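Local coordinates for alkylhydroperoxidase AhpD core: uncharacterized peroxidase-related protein (Ralstonia eutropha, PDB 2PRR) that is uncharacterized but, as a member of the carboxymuconolactone decarboxylase family with an AhpD-like core, probably acts as a peroxidase-related oxidoreductase, at residues F37-L45 with I179-M190. Sequence-based numbering, arbitrary orientation.
Sequences FVPNVFLTL and IGMRPNDEFFLM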
loop_
_atom_site.group_PDB
_atom_site.type_symbol
_atom_site.label_atom_id
_atom_site.label_comp_id
_atom_site.label_asym_id
_atom_site.label_seq_id
_atom_site.Cartn_x
_atom_site.Cartn_y
_atom_site.Cartn_z
ATOM N N PHE D 37 -28.778 14.026 25.636
ATOM C CA PHE D 37 -29.076 13.734 24.255
ATOM C C PHE D 37 -28.746 12.280 24.052
ATOM O O PHE D 37 -27.996 11.689 24.828
ATOM C CB PHE D 37 -28.242 14.624 23.301
ATOM C CG PHE D 37 -26.770 14.284 23.262
ATOM C CD1 PHE D 37 -25.920 14.703 24.275
ATOM C CD2 PHE D 37 -26.232 13.563 22.206
ATOM C CE1 PHE D 37 -24.567 14.396 24.247
ATOM C CE2 PHE D 37 -24.885 13.261 22.175
ATOM C CZ PHE D 37 -24.052 13.678 23.196
ATOM N N VAL D 38 -29.301 11.703 22.999
ATOM C CA VAL D 38 -29.047 10.318 22.705
ATOM C C VAL D 38 -28.028 10.234 21.591
ATOM O O VAL D 38 -28.324 10.634 20.462
ATOM C CB VAL D 38 -30.319 9.557 22.276
ATOM C CG1 VAL D 38 -29.957 8.083 21.924
ATOM C CG2 VAL D 38 -31.383 9.607 23.396
ATOM N N PRO D 39 -26.820 9.747 21.912
ATOM C CA PRO D 39 -25.831 9.517 20.871
ATOM C C PRO D 39 -26.474 8.724 19.758
ATOM O O PRO D 39 -27.241 7.806 20.007
ATOM C CB PRO D 39 -24.774 8.695 21.577
ATOM C CG PRO D 39 -24.845 9.185 22.984
ATOM C CD PRO D 39 -26.282 9.441 23.245
ATOM N N ASN D 40 -26.153 9.069 18.524
ATOM C CA ASN D 40 -26.818 8.454 17.382
ATOM C C ASN D 40 -26.562 6.973 17.172
ATOM O O ASN D 40 -27.344 6.313 16.501
ATOM C CB ASN D 40 -26.566 9.290 16.115
ATOM C CG ASN D 40 -27.230 10.670 16.193
ATOM O OD1 ASN D 40 -28.231 10.868 16.923
ATOM N ND2 ASN D 40 -26.667 11.638 15.468
ATOM N N VAL D 41 -25.520 6.428 17.779
ATOM C CA VAL D 41 -25.211 4.998 17.622
ATOM C C VAL D 41 -26.388 4.160 18.180
ATOM O O VAL D 41 -26.724 3.117 17.615
ATOM C CB VAL D 41 -23.854 4.609 18.331
ATOM C CG1 VAL D 41 -23.939 4.808 19.866
ATOM C CG2 VAL D 41 -23.401 3.161 17.992
ATOM N N PHE D 42 -27.014 4.618 19.274
ATOM C CA PHE D 42 -28.134 3.880 19.866
ATOM C C PHE D 42 -29.363 3.865 18.958
ATOM O O PHE D 42 -30.003 2.841 18.785
ATOM C CB PHE D 42 -28.567 4.483 21.222
ATOM C CG PHE D 42 -27.531 4.377 22.309
ATOM C CD1 PHE D 42 -27.441 3.243 23.094
ATOM C CD2 PHE D 42 -26.655 5.434 22.566
ATOM C CE1 PHE D 42 -26.474 3.158 24.113
ATOM C CE2 PHE D 42 -25.685 5.344 23.572
ATOM C CZ PHE D 42 -25.603 4.207 24.339
ATOM N N LEU D 43 -29.691 5.015 18.391
ATOM C CA LEU D 43 -30.868 5.144 17.570
ATOM C C LEU D 43 -30.709 4.479 16.223
ATOM O O LEU D 43 -31.663 3.907 15.707
ATOM C CB LEU D 43 -31.183 6.622 17.382
ATOM C CG LEU D 43 -31.513 7.351 18.693
ATOM C CD1 LEU D 43 -31.334 8.853 18.509
ATOM C CD2 LEU D 43 -32.922 6.980 19.182
ATOM N N THR D 44 -29.514 4.552 15.649
ATOM C CA THR D 44 -29.282 3.954 14.328
ATOM C C THR D 44 -29.229 2.438 14.386
ATOM O O THR D 44 -29.793 1.758 13.517
ATOM C CB THR D 44 -27.995 4.522 13.646
ATOM O OG1 THR D 44 -26.858 4.337 14.501
ATOM C CG2 THR D 44 -28.169 5.996 13.360
ATOM N N LEU D 45 -28.555 1.903 15.405
ATOM C CA LEU D 45 -28.479 0.440 15.582
ATOM C C LEU D 45 -29.802 -0.160 16.070
ATOM O O LEU D 45 -30.037 -1.347 15.879
ATOM C CB LEU D 45 -27.323 0.028 16.500
ATOM C CG LEU D 45 -25.898 0.302 15.987
ATOM C CD1 LEU D 45 -24.927 -0.164 17.033
ATOM C CD2 LEU D 45 -25.535 -0.348 14.593
ATOM N N ILE D 179 -23.389 2.534 7.238
ATOM C CA ILE D 179 -24.720 3.137 7.324
ATOM C C ILE D 179 -24.737 4.691 7.285
ATOM O O ILE D 179 -25.809 5.305 7.221
ATOM C CB ILE D 179 -25.514 2.613 8.592
ATOM C CG1 ILE D 179 -24.993 3.190 9.894
ATOM C CG2 ILE D 179 -25.491 1.082 8.693
ATOM C CD1 ILE D 179 -25.968 2.925 11.064
ATOM N N GLY D 180 -23.561 5.313 7.324
ATOM C CA GLY D 180 -23.443 6.756 7.319
ATOM C C GLY D 180 -23.800 7.305 8.672
ATOM O O GLY D 180 -24.465 8.360 8.787
HETATM N N MSE D 181 -23.353 6.614 9.711
HETATM C CA MSE D 181 -23.714 7.012 11.063
HETATM C C MSE D 181 -23.126 8.399 11.332
HETATM O O MSE D 181 -21.932 8.630 11.113
HETATM C CB MSE D 181 -23.248 5.976 12.061
HETATM C CG MSE D 181 -23.952 6.115 13.430
HETATM SE SE MSE D 181 -23.012 5.081 14.581
HETATM C CE MSE D 181 -23.623 3.476 13.927
ATOM N N ARG D 182 -23.986 9.327 11.765
ATOM C CA ARG D 182 -23.617 10.729 11.948
ATOM C C ARG D 182 -23.387 11.127 13.404
ATOM O O ARG D 182 -24.289 10.976 14.252
ATOM C CB ARG D 182 -24.695 11.640 11.348
ATOM C CG ARG D 182 -24.289 13.108 11.289
ATOM C CD ARG D 182 -25.453 14.070 11.007
ATOM N NE ARG D 182 -25.011 15.460 11.181
ATOM C CZ ARG D 182 -24.417 16.197 10.238
ATOM N NH1 ARG D 182 -24.227 15.745 9.009
ATOM N NH2 ARG D 182 -24.027 17.426 10.525
ATOM N N PRO D 183 -22.187 11.670 13.687
ATOM C CA PRO D 183 -21.905 12.117 15.038
ATOM C C PRO D 183 -22.777 13.314 15.435
ATOM O O PRO D 183 -23.024 14.218 14.627
ATOM C CB PRO D 183 -20.425 12.491 15.006
ATOM C CG PRO D 183 -20.035 12.570 13.526
ATOM C CD PRO D 183 -21.054 11.874 12.748
ATOM N N ASN D 184 -23.240 13.296 16.677
ATOM C CA ASN D 184 -24.071 14.358 17.202
ATOM C C ASN D 184 -23.278 15.651 17.317
ATOM O O ASN D 184 -22.064 15.629 17.485
ATOM C CB ASN D 184 -24.637 13.988 18.585
ATOM C CG ASN D 184 -25.304 12.646 18.605
ATOM O OD1 ASN D 184 -24.643 11.597 18.507
ATOM N ND2 ASN D 184 -26.611 12.651 18.778
ATOM N N ASP D 185 -23.983 16.775 17.225
ATOM C CA ASP D 185 -23.373 18.098 17.277
ATOM C C ASP D 185 -22.653 18.348 18.583
ATOM O O ASP D 185 -21.638 19.023 18.619
ATOM C CB ASP D 185 -24.447 19.194 17.104
ATOM C CG ASP D 185 -24.989 19.304 15.675
ATOM O OD1 ASP D 185 -24.577 18.532 14.776
ATOM O OD2 ASP D 185 -25.848 20.189 15.466
ATOM N N GLU D 186 -23.196 17.799 19.652
ATOM C CA GLU D 186 -22.670 18.014 20.982
ATOM C C GLU D 186 -21.263 17.460 21.164
ATOM O O GLU D 186 -20.477 18.022 21.927
ATOM C CB GLU D 186 -23.575 17.384 22.040
ATOM C CG GLU D 186 -24.983 17.965 22.145
ATOM C CD GLU D 186 -25.933 17.455 21.084
ATOM O OE1 GLU D 186 -25.487 16.836 20.083
ATOM O OE2 GLU D 186 -27.137 17.686 21.249
ATOM N N PHE D 187 -20.945 16.360 20.493
ATOM C CA PHE D 187 -19.611 15.772 20.621
ATOM C C PHE D 187 -18.476 16.671 20.131
ATOM O O PHE D 187 -17.404 16.672 20.739
ATOM C CB PHE D 187 -19.511 14.435 19.872
ATOM C CG PHE D 187 -20.316 13.321 20.483
ATOM C CD1 PHE D 187 -20.153 12.980 21.825
ATOM C CD2 PHE D 187 -21.159 12.551 19.697
ATOM C CE1 PHE D 187 -20.856 11.948 22.380
ATOM C CE2 PHE D 187 -21.873 11.511 20.250
ATOM C CZ PHE D 187 -21.728 11.214 21.608
ATOM N N PHE D 188 -18.715 17.410 19.038
ATOM C CA PHE D 188 -17.693 18.259 18.392
ATOM C C PHE D 188 -17.106 19.308 19.342
ATOM O O PHE D 188 -15.920 19.577 19.311
ATOM C CB PHE D 188 -18.256 18.955 17.142
ATOM C CG PHE D 188 -18.464 18.050 15.923
ATOM C CD1 PHE D 188 -19.582 17.270 15.800
ATOM C CD2 PHE D 188 -17.583 18.090 14.850
ATOM C CE1 PHE D 188 -19.807 16.484 14.665
ATOM C CE2 PHE D 188 -17.787 17.303 13.694
ATOM C CZ PHE D 188 -18.884 16.505 13.596
ATOM N N LEU D 189 -17.935 19.861 20.214
ATOM C CA LEU D 189 -17.517 20.910 21.149
ATOM C C LEU D 189 -17.229 20.439 22.594
ATOM O O LEU D 189 -16.524 21.110 23.344
ATOM C CB LEU D 189 -18.610 21.991 21.149
ATOM C CG LEU D 189 -18.420 23.287 21.930
ATOM C CD1 LEU D 189 -17.048 23.948 21.719
ATOM C CD2 LEU D 189 -19.543 24.237 21.519
HETATM N N MSE D 190 -17.781 19.294 22.964
HETATM C CA MSE D 190 -17.646 18.715 24.302
HETATM C C MSE D 190 -16.216 18.365 24.713
HETATM O O MSE D 190 -15.512 17.665 23.988
HETATM C CB MSE D 190 -18.507 17.460 24.336
HETATM C CG MSE D 190 -18.499 16.652 25.595
HETATM SE SE MSE D 190 -19.639 15.122 25.293
HETATM C CE MSE D 190 -21.308 16.010 24.913
#
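Two buried asparagines, N40 and N184, carry the polar part of the contact. The backbone N of N40 donates to N184 OD1 over 2.9 Å, in the carbonyl plane and on a lone pair. N184 ND2 turns back to V38 O at 3.1 Å, approaching from above that carbonyl plane, and adds a weak bond to N40 OD1. The other end of the N40 amide is held more squarely: ND2 reaches R182 O over 2.8 Å with a nearly straight N-H (167°), the acceptor lying in the amide plane. These bonds fix which way each amide is flipped. The N184 side chain, with CG beside its backbone N (chi1 -51°), brings OD1 to the backbone N of N40 and ND2 to V38 O. In this all-helical fold the start of helix 40-45 docks against the extended link between helices 156-179 and 185-189; R182 itself points off to a salt bridge with D119 of a second subunit.

Aromatic packing takes over at F37. Its edge meets the face of F187 in a T-shaped pair, centroids 5.2 Å apart and planes at 73°, while P39 CB sits at the rim of F187. E186 lies over one face of F37: its CB makes a CH-pi contact, and a bend in its chain lays the carboxylate almost parallel to the ring. The methyl of selenomethionine M190 approaches F37 CE1 obliquely.

At the other end the selenium of M181 rests 3.9 Å from V41 CB and its methyl lies beside the T44 hydroxyl, whose OG1 donates to N40 O; I179 CD1 touches T44 CB at 3.7 Å.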